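Long-range contacts in EGF family domain-containing protein (Toxoplasma gondii, PDB 4Z80), which binds a peptide of the rhoptry neck protein RON2L1 and probably acts at the moving junction in host-cell invasion: residues 38-43 / 338-343; 28-33 / 45-50; 17-22 / 344-349. All blocks are in the same frame, centred on the assembly; numbering follows the deposited sequence.

In the fold
After helix 8-16 the chain reaches 17-22, which meets 344-349 and closes the widest loop (contact 3). Helix 21-24 then leads into the antiparallel three-stranded sheet, where strands 27-30 and 43-51 pair across a connection that contains strand 36-40 (contact 2). Strand 36-40, on the other flank of 43-51, carries the residues that meet 338-343 (contact 1). Contacts 1 and 2 cross along the chain, and both are nested inside contact 3. His38 is hydrogen-bonded to Tyr45, joining contacts 1 and 2, while a salt bridge from Lys343 to Asp17 joins contacts 1 and 3. Contacts 1 and 3 tie the N-terminal region to 338-349, while contact 2 builds the sheet locally.

Contact 1 (38-43 / 338-343); sequences HTRGNT and PDHETK
Arg40 and Glu341 form an end-on, two-pronged salt bridge: NH1 of Arg40 gives to OE1 of Glu341 (3.0 Å) and NH2 of Arg40 to OE2 of Glu341 (2.9 Å). Each carboxylate oxygen uses its syn lone pair, and the two flat groups are nearly coplanar, their planes 23° apart. NH1 of Arg40 also reaches the backbone, giving to Pro338 O at 2.6 Å; that oxygen lies at the guanidinium edge, in its plane. Arg40 spans the gap because its chain runs extended from CG to NE, whereas Glu341 folds back at chi2 (89°) and lays its CD over the rim of one face of the His340 ring. A second carboxylate, that of Glu254, bonds to NH2 of Arg40, so NH2 is shared by two carboxylates. Beside this polar grip, CB of Asp339 sits squarely over the His38 ring, 3.6 Å from its centroid and nearly on the normal, a CH-pi contact. The Asp339 carboxylate itself turns to Arg337. CG of Pro338 lies 4.1 Å from CB of His38, and the proline ring also packs on Tyr45, Trp47 and Phe253. The arrangement is that of an outer strand of an antiparallel sheet, just before the type II' turn of the 36-40/43-51 hairpin, clasped to the start of the short helix 340-343, for which Asp339 stands at the N-cap position.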
loop_
_atom_site.group_PDB
_atom_site.type_symbol
_atom_site.label_atom_id
_atom_site.label_comp_id
_atom_site.label_asym_id
_atom_site.label_seq_id
_atom_site.Cartn_x
_atom_site.Cartn_y
_atom_site.Cartn_z
ATOM N N HIS A 38 19.070 -9.146 -2.177
ATOM C CA HIS A 38 18.560 -10.203 -1.334
ATOM C C HIS A 38 17.948 -11.286 -2.184
ATOM O O HIS A 38 17.195 -10.996 -3.108
ATOM C CB HIS A 38 17.510 -9.676 -0.368
ATOM C CG HIS A 38 16.923 -10.733 0.512
ATOM N ND1 HIS A 38 17.618 -11.287 1.565
ATOM C CD2 HIS A 38 15.708 -11.326 0.506
ATOM C CE1 HIS A 38 16.854 -12.179 2.169
ATOM N NE2 HIS A 38 15.690 -12.222 1.546
ATOM N N THR A 39 18.261 -12.536 -1.865
ATOM C CA THR A 39 17.661 -13.647 -2.572
ATOM C C THR A 39 16.516 -14.205 -1.738
ATOM O O THR A 39 16.710 -14.658 -0.610
ATOM C CB THR A 39 18.697 -14.729 -2.892
ATOM O OG1 THR A 39 19.743 -14.142 -3.676
ATOM C CG2 THR A 39 18.059 -15.869 -3.681
ATOM N N ARG A 40 15.314 -14.119 -2.298
ATOM C CA ARG A 40 14.102 -14.605 -1.656
ATOM C C ARG A 40 13.539 -15.699 -2.541
ATOM O O ARG A 40 13.084 -15.437 -3.657
ATOM C CB ARG A 40 13.096 -13.461 -1.457
ATOM C CG ARG A 40 11.768 -13.853 -0.824
ATOM C CD ARG A 40 10.744 -12.730 -0.988
ATOM N NE ARG A 40 9.495 -13.002 -0.277
ATOM C CZ ARG A 40 9.238 -12.628 0.975
ATOM N NH1 ARG A 40 10.139 -11.955 1.676
ATOM N NH2 ARG A 40 8.070 -12.927 1.531
ATOM N N GLY A 41 13.598 -16.933 -2.052
ATOM C CA GLY A 41 13.263 -18.082 -2.869
ATOM C C GLY A 41 14.311 -18.288 -3.949
ATOM O O GLY A 41 15.485 -18.512 -3.652
ATOM N N ASN A 42 13.880 -18.184 -5.204
ATOM C CA ASN A 42 14.735 -18.436 -6.366
ATOM C C ASN A 42 15.211 -17.151 -7.036
ATOM O O ASN A 42 15.964 -17.188 -8.011
ATOM C CB ASN A 42 13.984 -19.287 -7.396
ATOM C CG ASN A 42 12.533 -18.863 -7.553
ATOM O OD1 ASN A 42 12.082 -17.910 -6.914
ATOM N ND2 ASN A 42 11.794 -19.568 -8.406
ATOM N N THR A 43 14.773 -16.017 -6.499
ATOM C CA THR A 43 14.958 -14.725 -7.147
ATOM C C THR A 43 15.867 -13.815 -6.339
ATOM O O THR A 43 15.676 -13.658 -5.136
ATOM C CB THR A 43 13.605 -14.028 -7.351
ATOM O OG1 THR A 43 12.735 -14.895 -8.090
ATOM C CG2 THR A 43 13.769 -12.704 -8.090
ATOM N N PRO A 338 12.417 -7.085 0.124
ATOM C CA PRO A 338 12.132 -8.521 0.060
ATOM C C PRO A 338 12.650 -9.282 1.274
ATOM O O PRO A 338 12.262 -10.436 1.491
ATOM C CB PRO A 338 12.853 -8.958 -1.223
ATOM C CG PRO A 338 13.935 -7.982 -1.401
ATOM C CD PRO A 338 13.393 -6.671 -0.895
ATOM N N ASP A 339 13.507 -8.632 2.054
ATOM C CA ASP A 339 14.043 -9.204 3.285
ATOM C C ASP A 339 13.285 -8.665 4.508
ATOM O O ASP A 339 13.821 -8.635 5.607
ATOM C CB ASP A 339 15.547 -8.901 3.413
ATOM C CG ASP A 339 15.867 -7.425 3.238
ATOM O OD1 ASP A 339 14.925 -6.627 3.035
ATOM O OD2 ASP A 339 17.055 -7.059 3.315
ATOM N N HIS A 340 12.031 -8.260 4.325
ATOM C CA HIS A 340 11.327 -7.556 5.394
ATOM C C HIS A 340 11.122 -8.410 6.645
ATOM O O HIS A 340 11.069 -7.882 7.750
ATOM C CB HIS A 340 9.976 -7.007 4.887
ATOM C CG HIS A 340 8.956 -8.059 4.579
ATOM N ND1 HIS A 340 8.033 -8.500 5.504
ATOM C CD2 HIS A 340 8.721 -8.765 3.447
ATOM C CE1 HIS A 340 7.268 -9.426 4.952
ATOM N NE2 HIS A 340 7.665 -9.606 3.705
ATOM N N GLU A 341 11.022 -9.727 6.504
ATOM C CA GLU A 341 10.843 -10.565 7.687
ATOM C C GLU A 341 11.998 -10.454 8.671
ATOM O O GLU A 341 11.796 -10.614 9.878
ATOM C CB GLU A 341 10.664 -12.026 7.290
ATOM C CG GLU A 341 9.374 -12.279 6.545
ATOM C CD GLU A 341 9.517 -12.115 5.048
ATOM O OE1 GLU A 341 10.534 -11.542 4.586
ATOM O OE2 GLU A 341 8.604 -12.577 4.328
ATOM N N THR A 342 13.199 -10.169 8.176
ATOM C CA THR A 342 14.371 -10.081 9.042
ATOM C C THR A 342 14.841 -8.647 9.241
ATOM O O THR A 342 15.747 -8.405 10.028
ATOM C CB THR A 342 15.560 -10.912 8.493
ATOM O OG1 THR A 342 15.900 -10.477 7.170
ATOM C CG2 THR A 342 15.208 -12.389 8.471
ATOM N N LYS A 343 14.215 -7.703 8.542
ATOM C CA LYS A 343 14.624 -6.296 8.586
ATOM C C LYS A 343 13.556 -5.381 9.175
ATOM O O LYS A 343 13.836 -4.211 9.467
ATOM C CB LYS A 343 14.991 -5.802 7.181
ATOM C CG LYS A 343 16.314 -6.334 6.659
ATOM C CD LYS A 343 17.495 -5.654 7.342
ATOM C CE LYS A 343 18.817 -6.156 6.819
ATOM N NZ LYS A 343 19.946 -5.469 7.511
#

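Contact 2 (28-33 / 45-50); sequences LIWDKD and YRWTER
Ile29 and Thr48 form the hydrogen-bonded pair of this antiparallel contact: Ile29 N gives to Thr48 O, and Thr48 N to Ile29 O, both at 3.0 Å. Just past the end of strand 27-30, the bond from Asp31 N to Arg46 O stretches to 3.3 Å, and its donor stands 41° above the carbonyl plane. Past this point Asp31 OD1 accepts from Asp33 N at 2.8 Å in an Asx turn, and a weak bond runs from Arg46 NE to Lys32 O, which lies at the guanidinium edge. The apolar grip is between Leu28 and Trp47. Leu28 holds its CG between the backbone N and the carbonyl carbon (chi1 70°), a position from which CD2 lies over one face of the Trp47 five-membered ring, 3.8 Å from its centroid, while CD1 rests over one face of Trp30, toward its rim. The Trp30 indole turns its CE3 edge to Arg46 O, which lies in the ring plane, and Trp30 CE3 is also 4.0 Å from CB of Trp47. On the sheet face of Ile29 and Thr48, CG2 of Ile29 sits over one face of the Arg50 guanidinium, toward its rim; the Arg50 charge is paired with Asp27. Strand 43-51 is central in the three-stranded sheet, with 27-30 on one flank and 36-40 on the other; helix 252-262 packs against Tyr45, and its Arg260 makes a cation-pi contact with Trp30.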
loop_
_atom_site.group_PDB
_atom_site.type_symbol
_atom_site.label_atom_id
_atom_site.label_comp_id
_atom_site.label_asym_id
_atom_site.label_seq_id
_atom_site.Cartn_x
_atom_site.Cartn_y
_atom_site.Cartn_z
ATOM N N LEU A 28 13.499 2.798 -1.149
ATOM C CA LEU A 28 14.267 2.112 -2.171
ATOM C C LEU A 28 13.586 2.206 -3.518
ATOM O O LEU A 28 12.375 2.439 -3.622
ATOM C CB LEU A 28 14.503 0.648 -1.794
ATOM C CG LEU A 28 13.349 -0.358 -1.800
ATOM C CD1 LEU A 28 13.021 -0.897 -3.193
ATOM C CD2 LEU A 28 13.687 -1.526 -0.880
ATOM N N ILE A 29 14.397 2.059 -4.555
ATOM C CA ILE A 29 13.904 1.936 -5.909
ATOM C C ILE A 29 14.553 0.699 -6.524
ATOM O O ILE A 29 15.664 0.320 -6.139
ATOM C CB ILE A 29 14.211 3.186 -6.745
ATOM C CG1 ILE A 29 15.690 3.534 -6.634
ATOM C CG2 ILE A 29 13.358 4.365 -6.275
ATOM C CD1 ILE A 29 16.205 4.280 -7.796
ATOM N N TRP A 30 13.863 0.063 -7.463
ATOM C CA TRP A 30 14.372 -1.164 -8.079
ATOM C C TRP A 30 15.362 -0.802 -9.180
ATOM O O TRP A 30 15.105 0.088 -9.986
ATOM C CB TRP A 30 13.222 -2.024 -8.636
ATOM C CG TRP A 30 12.163 -2.309 -7.618
ATOM C CD1 TRP A 30 10.887 -1.817 -7.604
ATOM C CD2 TRP A 30 12.292 -3.117 -6.446
ATOM N NE1 TRP A 30 10.216 -2.275 -6.500
ATOM C CE2 TRP A 30 11.051 -3.082 -5.776
ATOM C CE3 TRP A 30 13.334 -3.874 -5.898
ATOM C CZ2 TRP A 30 10.827 -3.760 -4.583
ATOM C CZ3 TRP A 30 13.106 -4.553 -4.711
ATOM C CH2 TRP A 30 11.861 -4.495 -4.069
ATOM N N ASP A 31 16.506 -1.477 -9.189
ATOM C CA ASP A 31 17.484 -1.294 -10.256
ATOM C C ASP A 31 18.464 -2.458 -10.271
ATOM O O ASP A 31 18.992 -2.834 -9.229
ATOM C CB ASP A 31 18.235 0.022 -10.086
ATOM C CG ASP A 31 18.971 0.431 -11.347
ATOM O OD1 ASP A 31 20.069 -0.110 -11.587
ATOM O OD2 ASP A 31 18.445 1.275 -12.109
ATOM N N LYS A 32 18.718 -3.024 -11.445
ATOM C CA LYS A 32 19.577 -4.205 -11.514
ATOM C C LYS A 32 21.039 -3.866 -11.201
ATOM O O LYS A 32 21.839 -4.766 -10.959
ATOM C CB LYS A 32 19.458 -4.884 -12.883
ATOM C CG LYS A 32 19.886 -4.054 -14.069
ATOM C CD LYS A 32 19.646 -4.824 -15.359
ATOM C CE LYS A 32 19.829 -3.944 -16.577
ATOM N NZ LYS A 32 21.170 -3.303 -16.602
ATOM N N ASP A 33 21.377 -2.578 -11.174
ATOM C CA ASP A 33 22.720 -2.133 -10.794
ATOM C C ASP A 33 22.767 -1.580 -9.367
ATOM O O ASP A 33 23.787 -1.042 -8.933
ATOM C CB ASP A 33 23.227 -1.070 -11.769
ATOM C CG ASP A 33 23.477 -1.622 -13.161
ATOM O OD1 ASP A 33 23.808 -2.821 -13.282
ATOM O OD2 ASP A 33 23.343 -0.854 -14.135
ATOM N N TYR A 45 16.725 -10.099 -5.769
ATOM C CA TYR A 45 16.241 -8.739 -5.956
ATOM C C TYR A 45 17.372 -7.747 -5.773
ATOM O O TYR A 45 18.206 -7.920 -4.890
ATOM C CB TYR A 45 15.118 -8.445 -4.967
ATOM C CG TYR A 45 13.922 -9.341 -5.148
ATOM C CD1 TYR A 45 13.858 -10.584 -4.534
ATOM C CD2 TYR A 45 12.858 -8.949 -5.949
ATOM C CE1 TYR A 45 12.766 -11.405 -4.711
ATOM C CE2 TYR A 45 11.765 -9.763 -6.129
ATOM C CZ TYR A 45 11.721 -10.987 -5.509
ATOM O OH TYR A 45 10.634 -11.810 -5.685
ATOM N N ARG A 46 17.390 -6.713 -6.605
ATOM C CA ARG A 46 18.415 -5.679 -6.544
ATOM C C ARG A 46 17.778 -4.304 -6.401
ATOM O O ARG A 46 16.828 -3.982 -7.109
ATOM C CB ARG A 46 19.283 -5.715 -7.802
ATOM C CG ARG A 46 19.915 -7.069 -8.076
ATOM C CD ARG A 46 21.197 -7.210 -7.308
ATOM N NE ARG A 46 22.284 -6.503 -7.980
ATOM C CZ ARG A 46 23.348 -5.987 -7.372
ATOM N NH1 ARG A 46 24.275 -5.361 -8.086
ATOM N NH2 ARG A 46 23.483 -6.074 -6.054
ATOM N N TRP A 47 18.312 -3.487 -5.504
ATOM C CA TRP A 47 17.766 -2.151 -5.321
ATOM C C TRP A 47 18.788 -1.129 -4.845
ATOM O O TRP A 47 19.903 -1.459 -4.427
ATOM C CB TRP A 47 16.579 -2.205 -4.348
ATOM C CG TRP A 47 16.892 -2.522 -2.893
ATOM C CD1 TRP A 47 17.171 -1.625 -1.891
ATOM C CD2 TRP A 47 16.921 -3.819 -2.278
ATOM N NE1 TRP A 47 17.364 -2.288 -0.701
ATOM C CE2 TRP A 47 17.216 -3.632 -0.913
ATOM C CE3 TRP A 47 16.713 -5.120 -2.749
ATOM C CZ2 TRP A 47 17.327 -4.695 -0.020
ATOM C CZ3 TRP A 47 16.820 -6.178 -1.856
ATOM C CH2 TRP A 47 17.126 -5.958 -0.508
ATOM N N THR A 48 18.390 0.133 -4.963
ATOM C CA THR A 48 19.129 1.261 -4.427
ATOM C C THR A 48 18.346 1.864 -3.277
ATOM O O THR A 48 17.137 2.055 -3.372
ATOM C CB THR A 48 19.373 2.339 -5.505
ATOM O OG1 THR A 48 20.346 1.866 -6.443
ATOM C CG2 THR A 48 19.865 3.648 -4.884
ATOM N N GLU A 49 19.046 2.185 -2.202
ATOM C CA GLU A 49 18.448 2.866 -1.068
ATOM C C GLU A 49 18.722 4.359 -1.196
ATOM O O GLU A 49 19.867 4.793 -1.094
ATOM C CB GLU A 49 19.017 2.303 0.227
ATOM C CG GLU A 49 18.533 2.950 1.482
ATOM C CD GLU A 49 19.193 2.350 2.709
ATOM O OE1 GLU A 49 19.213 1.095 2.819
ATOM O OE2 GLU A 49 19.706 3.132 3.550
ATOM N N ARG A 50 17.671 5.136 -1.438
ATOM C CA ARG A 50 17.808 6.575 -1.666
ATOM C C ARG A 50 17.962 7.335 -0.357
ATOM O O ARG A 50 18.733 8.295 -0.263
ATOM C CB ARG A 50 16.599 7.112 -2.439
ATOM C CG ARG A 50 16.445 6.468 -3.798
ATOM C CD ARG A 50 15.689 7.359 -4.773
ATOM N NE ARG A 50 14.320 7.637 -4.337
ATOM C CZ ARG A 50 13.454 8.362 -5.034
ATOM N NH1 ARG A 50 12.231 8.574 -4.559
ATOM N NH2 ARG A 50 13.815 8.873 -6.205
#

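Contact 3 (17-22 / 344-349); sequences DRFNIP and CPPREP
With CG of Phe19 beside its backbone N (chi1 -60°), the ring swings back toward the prolines although its CB bond leads away from them; CG1 of Ile21 takes the same setting (chi1 -72°) and carries CD1 to Pro345. Phe19 CE1 then reaches CD of Pro346 at 3.7 Å, the two side chains crossing at about a right angle, and Phe19 CD1 stands 4.2 Å from CB of Pro345. Both CG1 and CD1 of Ile21 meet CG of Pro345, the latter at 3.9 Å, so Pro345 meets Phe19 through CB and Ile21 through CG. No hydrogen bond joins the segments. Proline nitrogen has no hydrogen to offer, and Arg18 O lies over the Cys344-Pro345 peptide link, 2.9 Å from Cys344 C, 3.1 Å from Pro345 N and 3.4 Å from Pro345 CD. CB of Arg18 approaches Cys344 O at 3.5 Å, and CG of Arg18 lies over the centre of one face of the Phe19 ring, while Arg18 NE turns back to Tyr15 O. The Phe19 ring also meets Trp355 edge-to-face, and the Phe19 backbone O accepts a hydrogen bond from Trp405 NE1. Cys344 leaves helix 340-343 and is tied by a disulfide to Cys95. The contact thus lies where the 3-10 segment 17-19 and the start of helix 21-24 meet the loop between helix 340-343 and strand 353-359, with strand 443-447 touching Ile21 and Pro345 through Thr447.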
loop_
_atom_site.group_PDB
_atom_site.type_symbol
_atom_site.label_atom_id
_atom_site.label_comp_id
_atom_site.label_asym_id
_atom_site.label_seq_id
_atom_site.Cartn_x
_atom_site.Cartn_y
_atom_site.Cartn_z
ATOM N N ASP A 17 17.964 -6.553 14.745
ATOM C CA ASP A 17 18.039 -5.669 13.580
ATOM C C ASP A 17 16.653 -5.430 12.977
ATOM O O ASP A 17 16.396 -4.364 12.413
ATOM C CB ASP A 17 19.001 -6.278 12.549
ATOM C CG ASP A 17 19.171 -5.436 11.297
ATOM O OD1 ASP A 17 19.303 -4.199 11.389
ATOM O OD2 ASP A 17 19.210 -6.043 10.207
ATOM N N ARG A 18 15.739 -6.390 13.130
ATOM C CA ARG A 18 14.417 -6.263 12.520
ATOM C C ARG A 18 13.593 -5.153 13.186
ATOM O O ARG A 18 12.551 -4.756 12.656
ATOM C CB ARG A 18 13.652 -7.602 12.565
ATOM C CG ARG A 18 13.131 -8.013 13.943
ATOM C CD ARG A 18 12.675 -9.481 13.968
ATOM N NE ARG A 18 13.724 -10.339 13.427
ATOM C CZ ARG A 18 13.525 -11.546 12.901
ATOM N NH1 ARG A 18 12.308 -12.071 12.855
ATOM N NH2 ARG A 18 14.553 -12.226 12.420
ATOM N N PHE A 19 14.060 -4.647 14.325
ATOM C CA PHE A 19 13.342 -3.595 15.050
ATOM C C PHE A 19 13.994 -2.228 14.847
ATOM O O PHE A 19 13.532 -1.237 15.420
ATOM C CB PHE A 19 13.252 -3.939 16.545
ATOM C CG PHE A 19 12.533 -5.234 16.811
ATOM C CD1 PHE A 19 11.178 -5.352 16.567
ATOM C CD2 PHE A 19 13.227 -6.340 17.266
ATOM C CE1 PHE A 19 10.514 -6.559 16.791
ATOM C CE2 PHE A 19 12.569 -7.540 17.493
ATOM C CZ PHE A 19 11.216 -7.642 17.253
ATOM N N ASN A 20 15.029 -2.154 14.007
ATOM C CA ASN A 20 15.706 -0.878 13.752
ATOM C C ASN A 20 15.011 -0.121 12.628
ATOM O O ASN A 20 15.475 -0.077 11.484
ATOM C CB ASN A 20 17.184 -1.081 13.422
ATOM C CG ASN A 20 17.960 0.214 13.450
ATOM O OD1 ASN A 20 17.366 1.290 13.457
ATOM N ND2 ASN A 20 19.282 0.123 13.469
ATOM N N ILE A 21 13.897 0.503 12.983
ATOM C CA ILE A 21 12.982 1.066 12.000
ATOM C C ILE A 21 13.595 2.220 11.205
ATOM O O ILE A 21 13.491 2.231 9.990
ATOM C CB ILE A 21 11.664 1.480 12.701
ATOM C CG1 ILE A 21 10.890 0.209 13.082
ATOM C CG2 ILE A 21 10.793 2.370 11.797
ATOM C CD1 ILE A 21 9.678 0.446 13.946
ATOM N N PRO A 22 14.268 3.183 11.866
ATOM C CA PRO A 22 14.850 4.249 11.033
ATOM C C PRO A 22 15.901 3.756 10.037
ATOM O O PRO A 22 15.992 4.282 8.931
ATOM C CB PRO A 22 15.467 5.198 12.068
ATOM C CG PRO A 22 14.639 4.990 13.289
ATOM C CD PRO A 22 14.397 3.490 13.299
ATOM N N CYS A 344 12.346 -5.906 9.345
ATOM C CA CYS A 344 11.194 -5.109 9.775
ATOM C C CYS A 344 10.445 -5.795 10.906
ATOM O O CYS A 344 10.543 -7.010 11.064
ATOM C CB CYS A 344 10.232 -4.877 8.612
ATOM S SG CYS A 344 10.969 -4.157 7.158
ATOM N N PRO A 345 9.667 -5.025 11.684
ATOM C CA PRO A 345 8.924 -5.659 12.773
ATOM C C PRO A 345 7.798 -6.561 12.276
ATOM O O PRO A 345 7.233 -6.337 11.202
ATOM C CB PRO A 345 8.356 -4.464 13.557
ATOM C CG PRO A 345 9.174 -3.300 13.131
ATOM C CD PRO A 345 9.538 -3.555 11.721
ATOM N N PRO A 346 7.461 -7.582 13.063
ATOM C CA PRO A 346 6.331 -8.450 12.740
ATOM C C PRO A 346 4.997 -7.769 13.034
ATOM O O PRO A 346 4.948 -6.679 13.609
ATOM C CB PRO A 346 6.558 -9.644 13.659
ATOM C CG PRO A 346 7.148 -9.019 14.874
ATOM C CD PRO A 346 8.067 -7.944 14.356
ATOM N N ARG A 347 3.920 -8.425 12.636
ATOM C CA ARG A 347 2.579 -7.899 12.805
ATOM C C ARG A 347 2.176 -7.741 14.259
ATOM O O ARG A 347 1.568 -6.741 14.636
ATOM C CB ARG A 347 1.584 -8.816 12.095
ATOM C CG ARG A 347 0.144 -8.380 12.178
ATOM C CD ARG A 347 -0.729 -9.293 11.350
ATOM N NE ARG A 347 -0.900 -10.565 12.027
ATOM C CZ ARG A 347 -1.994 -10.940 12.681
ATOM N NH1 ARG A 347 -3.062 -10.157 12.742
ATOM N NH2 ARG A 347 -2.021 -12.123 13.272
ATOM N N GLU A 348 2.499 -8.732 15.075
ATOM C CA GLU A 348 1.971 -8.778 16.427
ATOM C C GLU A 348 2.807 -7.988 17.423
ATOM O O GLU A 348 4.033 -7.990 17.343
ATOM C CB GLU A 348 1.888 -10.221 16.910
ATOM C CG GLU A 348 1.132 -11.167 15.976
ATOM C CD GLU A 348 2.002 -11.821 14.907
ATOM O OE1 GLU A 348 3.183 -11.449 14.745
ATOM O OE2 GLU A 348 1.489 -12.742 14.228
ATOM N N PRO A 349 2.143 -7.335 18.389
ATOM C CA PRO A 349 2.914 -6.821 19.519
ATOM C C PRO A 349 3.620 -7.947 20.246
ATOM O O PRO A 349 3.257 -9.110 20.053
ATOM C CB PRO A 349 1.851 -6.162 20.412
ATOM C CG PRO A 349 0.690 -5.945 19.554
ATOM C CD PRO A 349 0.710 -7.039 18.527
#